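Local coordinates for protein polycyclic ketone monooxygenase (Myceliophthora thermophila, PDB 5MQ6) that uses FAD and NADPH to insert a single oxygen atom next to the carbonyl of ketones, especially bulky polycyclic ones, giving esters or lactones, at residues E145-G157 with V305-E317. Residues are numbered along the deposited sequence; the frame is centred on the assembly and turned at random.
Sequences ETGYIPKSKYAAG and VWWRGQRPTDPVE
Two backbone hydrogen bonds flanking Ser-152 and Pro-312 define a single antiparallel beta bridge between two loop regions. Thr-313 N gives a nearly straight bond to Lys-151 O (N-H...O 174°), and Lys-153 N reaches Arg-311 O at 2.8 Å. Next to the bridge, Thr-313 adds its hydroxyl: with OG1 beside its own backbone N (chi1 -63°), that atom donates to Pro-150 O at 2.5 Å from above the carbonyl plane, and it also meets Tyr-137 OH.

The amide of Gln-310 grips the backbone of Tyr-154 at two points. NE2 donates to Tyr-154 O at 2.9 Å, in the carbonyl plane and on a lone pair, while OE1 accepts from Tyr-154 N at 3.1 Å. Because OE1 also accepts from Arg-311 N, three bonds in all fix the rotation of this amide.

Stacking joins Tyr-154 to Arg-308. The guanidinium lies flat over one ring face, with planes 20° apart and CZ of Arg-308 3.5 Å from the Tyr-154 ring centroid, a cation-pi contact extended by a CH-pi approach from CD. Lys-153 CG packs on the opposite face. The phenol OH is held by Asp-354 and by a water shared with Gly-309 O. A leucine in place of Tyr-154 would probably leave the Arg-308 guanidinium without its aromatic platform and Asp-354 without its phenol partner.

Charged ends meet through water: one molecule accepts from Lys-153 NZ at 2.9 Å and, weakly, from Arg-311 NH2. Glu-135 pairs with that lysine and Glu-317 with that arginine.

While the bridge joins the two loops, Arg-308 approaches Asp-133, an FAD-binding residue, and lies about 7 Å from the flavin cofactor, side chain to ligand, which is consistent with the Tyr-154/Arg-308 stack forming part of the second shell of the FAD site in this Baeyer-Villiger monooxygenase.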
loop_
_atom_site.group_PDB
_atom_site.type_symbol
_atom_site.label_atom_id
_atom_site.label_comp_id
_atom_site.label_asym_id
_atom_site.label_seq_id
_atom_site.Cartn_x
_atom_site.Cartn_y
_atom_site.Cartn_z
ATOM N N GLU A 145 -7.469 -19.273 11.510
ATOM C CA GLU A 145 -6.550 -19.674 12.577
ATOM C C GLU A 145 -6.808 -18.967 13.888
ATOM O O GLU A 145 -6.496 -19.493 14.961
ATOM C CB GLU A 145 -5.105 -19.448 12.179
ATOM C CG GLU A 145 -4.693 -20.268 10.993
ATOM C CD GLU A 145 -5.011 -19.667 9.601
ATOM O OE1 GLU A 145 -5.887 -18.780 9.303
ATOM O OE2 GLU A 145 -4.374 -20.210 8.726
ATOM N N THR A 146 -7.396 -17.792 13.839
ATOM C CA THR A 146 -7.742 -17.109 15.033
ATOM C C THR A 146 -9.177 -17.444 15.490
ATOM O O THR A 146 -9.558 -17.129 16.618
ATOM C CB THR A 146 -7.664 -15.630 14.826
ATOM O OG1 THR A 146 -8.402 -15.285 13.655
ATOM C CG2 THR A 146 -6.203 -15.166 14.657
ATOM N N GLY A 147 -9.989 -18.033 14.612
ATOM C CA GLY A 147 -11.431 -18.119 14.866
ATOM C C GLY A 147 -12.266 -16.819 14.880
ATOM O O GLY A 147 -13.404 -16.838 15.207
ATOM N N TYR A 148 -11.726 -15.697 14.470
ATOM C CA TYR A 148 -12.411 -14.433 14.550
ATOM C C TYR A 148 -13.414 -14.282 13.404
ATOM O O TYR A 148 -13.153 -14.720 12.267
ATOM C CB TYR A 148 -11.423 -13.292 14.494
ATOM C CG TYR A 148 -12.104 -11.958 14.638
ATOM C CD1 TYR A 148 -12.774 -11.626 15.828
ATOM C CD2 TYR A 148 -12.126 -11.049 13.595
ATOM C CE1 TYR A 148 -13.417 -10.420 15.978
ATOM C CE2 TYR A 148 -12.794 -9.815 13.738
ATOM C CZ TYR A 148 -13.453 -9.523 14.908
ATOM O OH TYR A 148 -14.102 -8.344 15.048
ATOM N N ILE A 149 -14.572 -13.699 13.725
ATOM C CA ILE A 149 -15.656 -13.490 12.748
ATOM C C ILE A 149 -15.774 -11.999 12.670
ATOM O O ILE A 149 -16.225 -11.392 13.625
ATOM C CB ILE A 149 -17.020 -14.114 13.200
ATOM C CG1 ILE A 149 -16.885 -15.595 13.324
ATOM C CG2 ILE A 149 -18.147 -13.856 12.198
ATOM C CD1 ILE A 149 -18.041 -16.319 13.971
ATOM N N PRO A 150 -15.374 -11.386 11.541
ATOM C CA PRO A 150 -15.580 -9.992 11.383
ATOM C C PRO A 150 -17.066 -9.570 11.476
ATOM O O PRO A 150 -17.940 -10.352 11.078
ATOM C CB PRO A 150 -14.970 -9.691 10.005
ATOM C CG PRO A 150 -13.999 -10.780 9.802
ATOM C CD PRO A 150 -14.769 -11.950 10.338
ATOM N N LYS A 151 -17.282 -8.371 12.016
ATOM C CA LYS A 151 -18.616 -7.847 12.359
ATOM C C LYS A 151 -19.442 -7.425 11.145
ATOM O O LYS A 151 -20.644 -7.457 11.196
ATOM C CB LYS A 151 -18.502 -6.657 13.285
ATOM C CG LYS A 151 -18.013 -7.022 14.693
ATOM C CD LYS A 151 -17.465 -5.800 15.414
ATOM C CE LYS A 151 -16.947 -6.152 16.827
ATOM N NZ LYS A 151 -16.001 -5.124 17.364
ATOM N N SER A 152 -18.765 -7.016 10.086
ATOM C CA SER A 152 -19.365 -6.462 8.850
ATOM C C SER A 152 -18.639 -6.950 7.581
ATOM O O SER A 152 -17.545 -7.632 7.637
ATOM C CB SER A 152 -19.309 -4.960 8.899
ATOM O OG SER A 152 -19.983 -4.483 10.061
ATOM N N LYS A 153 -19.242 -6.602 6.449
ATOM C CA LYS A 153 -18.640 -6.884 5.140
ATOM C C LYS A 153 -17.292 -6.167 4.910
ATOM O O LYS A 153 -16.468 -6.715 4.279
ATOM C CB LYS A 153 -19.560 -6.597 3.955
ATOM C CG LYS A 153 -18.983 -7.198 2.660
ATOM C CD LYS A 153 -20.024 -7.852 1.784
ATOM C CE LYS A 153 -19.559 -8.277 0.414
ATOM N NZ LYS A 153 -19.444 -9.790 0.310
ATOM N N TYR A 154 -17.169 -4.952 5.394
ATOM C CA TYR A 154 -16.019 -4.105 5.346
ATOM C C TYR A 154 -15.712 -3.720 6.808
ATOM O O TYR A 154 -16.551 -3.143 7.540
ATOM C CB TYR A 154 -16.289 -2.882 4.499
ATOM C CG TYR A 154 -16.734 -3.341 3.112
ATOM C CD1 TYR A 154 -15.805 -4.007 2.234
ATOM C CD2 TYR A 154 -18.064 -3.250 2.715
ATOM C CE1 TYR A 154 -16.198 -4.524 1.022
ATOM C CE2 TYR A 154 -18.462 -3.821 1.509
ATOM C CZ TYR A 154 -17.541 -4.402 0.657
ATOM O OH TYR A 154 -17.928 -4.930 -0.519
ATOM N N ALA A 155 -14.490 -4.007 7.216
ATOM C CA ALA A 155 -14.022 -3.672 8.565
ATOM C C ALA A 155 -13.645 -2.232 8.758
ATOM O O ALA A 155 -12.963 -1.624 7.926
ATOM C CB ALA A 155 -12.803 -4.575 8.930
ATOM N N ALA A 156 -14.015 -1.688 9.919
ATOM C CA ALA A 156 -13.555 -0.346 10.343
ATOM C C ALA A 156 -12.134 -0.440 11.032
ATOM O O ALA A 156 -11.713 -1.506 11.453
ATOM C CB ALA A 156 -14.560 0.298 11.274
ATOM N N GLY A 157 -11.421 0.680 11.055
ATOM C CA GLY A 157 -10.110 0.798 11.644
ATOM C C GLY A 157 -9.968 0.038 12.929
ATOM O O GLY A 157 -9.091 -0.837 13.031
ATOM N N VAL A 305 -15.975 6.819 -8.085
ATOM C CA VAL A 305 -16.601 6.380 -6.902
ATOM C C VAL A 305 -17.722 5.392 -7.212
ATOM O O VAL A 305 -18.781 5.751 -7.739
ATOM C CB VAL A 305 -17.122 7.587 -6.115
ATOM C CG1 VAL A 305 -17.764 7.108 -4.798
ATOM C CG2 VAL A 305 -15.983 8.521 -5.841
ATOM N N TRP A 306 -17.476 4.148 -6.880
ATOM C CA TRP A 306 -18.459 3.075 -7.148
ATOM C C TRP A 306 -19.208 2.763 -5.858
ATOM O O TRP A 306 -18.974 3.415 -4.856
ATOM C CB TRP A 306 -17.726 1.874 -7.779
ATOM C CG TRP A 306 -18.549 0.874 -8.535
ATOM C CD1 TRP A 306 -18.448 -0.467 -8.413
ATOM C CD2 TRP A 306 -19.615 1.121 -9.504
ATOM N NE1 TRP A 306 -19.330 -1.093 -9.260
ATOM C CE2 TRP A 306 -20.049 -0.159 -9.962
ATOM C CE3 TRP A 306 -20.208 2.284 -10.057
ATOM C CZ2 TRP A 306 -21.060 -0.322 -10.918
ATOM C CZ3 TRP A 306 -21.279 2.115 -10.967
ATOM C CH2 TRP A 306 -21.678 0.819 -11.408
ATOM N N TRP A 307 -20.121 1.807 -5.880
ATOM C CA TRP A 307 -20.965 1.548 -4.771
ATOM C C TRP A 307 -20.231 0.651 -3.764
ATOM O O TRP A 307 -19.343 -0.112 -4.133
ATOM C CB TRP A 307 -22.250 0.886 -5.213
ATOM C CG TRP A 307 -22.062 -0.491 -5.896
ATOM C CD1 TRP A 307 -21.842 -0.704 -7.201
ATOM C CD2 TRP A 307 -22.126 -1.771 -5.287
ATOM N NE1 TRP A 307 -21.744 -2.045 -7.463
ATOM C CE2 TRP A 307 -21.926 -2.735 -6.312
ATOM C CE3 TRP A 307 -22.352 -2.216 -3.976
ATOM C CZ2 TRP A 307 -21.913 -4.092 -6.067
ATOM C CZ3 TRP A 307 -22.370 -3.555 -3.733
ATOM C CH2 TRP A 307 -22.145 -4.488 -4.755
ATOM N N ARG A 308 -20.601 0.802 -2.484
ATOM C CA ARG A 308 -20.010 0.001 -1.396
ATOM C C ARG A 308 -20.840 -1.179 -0.928
ATOM O O ARG A 308 -20.322 -2.323 -0.821
ATOM C CB ARG A 308 -19.695 0.897 -0.216
ATOM C CG ARG A 308 -19.124 0.230 1.045
ATOM C CD ARG A 308 -17.678 -0.110 0.831
ATOM N NE ARG A 308 -17.503 -1.143 -0.226
ATOM C CZ ARG A 308 -16.291 -1.572 -0.659
ATOM N NH1 ARG A 308 -15.137 -1.109 -0.129
ATOM N NH2 ARG A 308 -16.224 -2.508 -1.599
ATOM N N GLY A 309 -22.105 -0.948 -0.559
ATOM C CA GLY A 309 -22.864 -2.036 -0.029
ATOM C C GLY A 309 -22.419 -2.694 1.276
ATOM O O GLY A 309 -22.354 -3.936 1.411
ATOM N N GLN A 310 -22.164 -1.848 2.255
ATOM C CA GLN A 310 -21.815 -2.269 3.609
ATOM C C GLN A 310 -23.024 -2.972 4.160
ATOM O O GLN A 310 -24.151 -2.597 3.818
ATOM C CB GLN A 310 -21.408 -1.098 4.472
ATOM C CG GLN A 310 -21.211 -1.437 5.954
ATOM C CD GLN A 310 -19.998 -2.352 6.190
ATOM O OE1 GLN A 310 -19.895 -3.467 5.651
ATOM N NE2 GLN A 310 -19.080 -1.897 7.029
ATOM N N ARG A 311 -22.770 -3.989 4.985
ATOM C CA ARG A 311 -23.721 -4.970 5.423
ATOM C C ARG A 311 -23.118 -5.604 6.725
ATOM O O ARG A 311 -21.889 -5.861 6.815
ATOM C CB ARG A 311 -23.748 -6.030 4.309
ATOM C CG ARG A 311 -25.009 -6.763 4.027
ATOM C CD ARG A 311 -24.846 -7.926 3.002
ATOM N NE ARG A 311 -23.722 -8.783 3.342
ATOM C CZ ARG A 311 -23.650 -9.663 4.362
ATOM N NH1 ARG A 311 -24.718 -9.921 5.128
ATOM N NH2 ARG A 311 -22.487 -10.326 4.613
ATOM N N PRO A 312 -23.954 -5.868 7.740
ATOM C CA PRO A 312 -23.483 -6.652 8.903
ATOM C C PRO A 312 -23.234 -8.116 8.521
ATOM O O PRO A 312 -23.802 -8.593 7.574
ATOM C CB PRO A 312 -24.645 -6.510 9.910
ATOM C CG PRO A 312 -25.835 -6.223 9.019
ATOM C CD PRO A 312 -25.292 -5.293 7.985
ATOM N N THR A 313 -22.343 -8.815 9.194
ATOM C CA THR A 313 -22.103 -10.232 8.897
ATOM C C THR A 313 -23.368 -11.013 9.336
ATOM O O THR A 313 -23.880 -10.746 10.404
ATOM C CB THR A 313 -20.865 -10.807 9.698
ATOM O OG1 THR A 313 -19.689 -10.131 9.292
ATOM C CG2 THR A 313 -20.657 -12.254 9.454
ATOM N N ASP A 314 -23.803 -11.968 8.526
ATOM C CA ASP A 314 -24.924 -12.860 8.848
ATOM C C ASP A 314 -24.443 -14.217 9.302
ATOM O O ASP A 314 -23.787 -14.916 8.525
ATOM C CB ASP A 314 -25.841 -13.106 7.638
ATOM C CG ASP A 314 -26.892 -14.171 7.946
ATOM O OD1 ASP A 314 -27.642 -13.977 8.906
ATOM O OD2 ASP A 314 -26.925 -15.237 7.302
ATOM N N PRO A 315 -24.853 -14.656 10.494
ATOM C CA PRO A 315 -24.237 -15.870 11.070
ATOM C C PRO A 315 -24.560 -17.117 10.323
ATOM O O PRO A 315 -23.790 -18.080 10.421
ATOM C CB PRO A 315 -24.839 -15.961 12.467
ATOM C CG PRO A 315 -25.441 -14.609 12.729
ATOM C CD PRO A 315 -25.889 -14.122 11.390
ATOM N N VAL A 316 -25.671 -17.103 9.571
ATOM C CA VAL A 316 -26.001 -18.258 8.705
ATOM C C VAL A 316 -25.162 -18.224 7.423
ATOM O O VAL A 316 -24.696 -19.262 6.913
ATOM C CB VAL A 316 -27.548 -18.493 8.441
ATOM C CG1 VAL A 316 -28.476 -17.485 9.174
ATOM C CG2 VAL A 316 -27.873 -18.627 6.943
ATOM N N GLU A 317 -24.997 -17.033 6.894
ATOM C CA GLU A 317 -24.172 -16.859 5.715
ATOM C C GLU A 317 -22.688 -17.249 6.065
ATOM O O GLU A 317 -22.023 -18.096 5.370
ATOM C CB GLU A 317 -24.307 -15.421 5.227
ATOM C CG GLU A 317 -24.052 -15.216 3.761
ATOM C CD GLU A 317 -23.288 -13.933 3.525
ATOM O OE1 GLU A 317 -23.202 -13.105 4.488
ATOM O OE2 GLU A 317 -22.754 -13.765 2.390
HETATM O O HOH W 1 -21.422 -10.685 2.210
HETATM O O HOH W 2 -20.880 -5.302 -0.749
#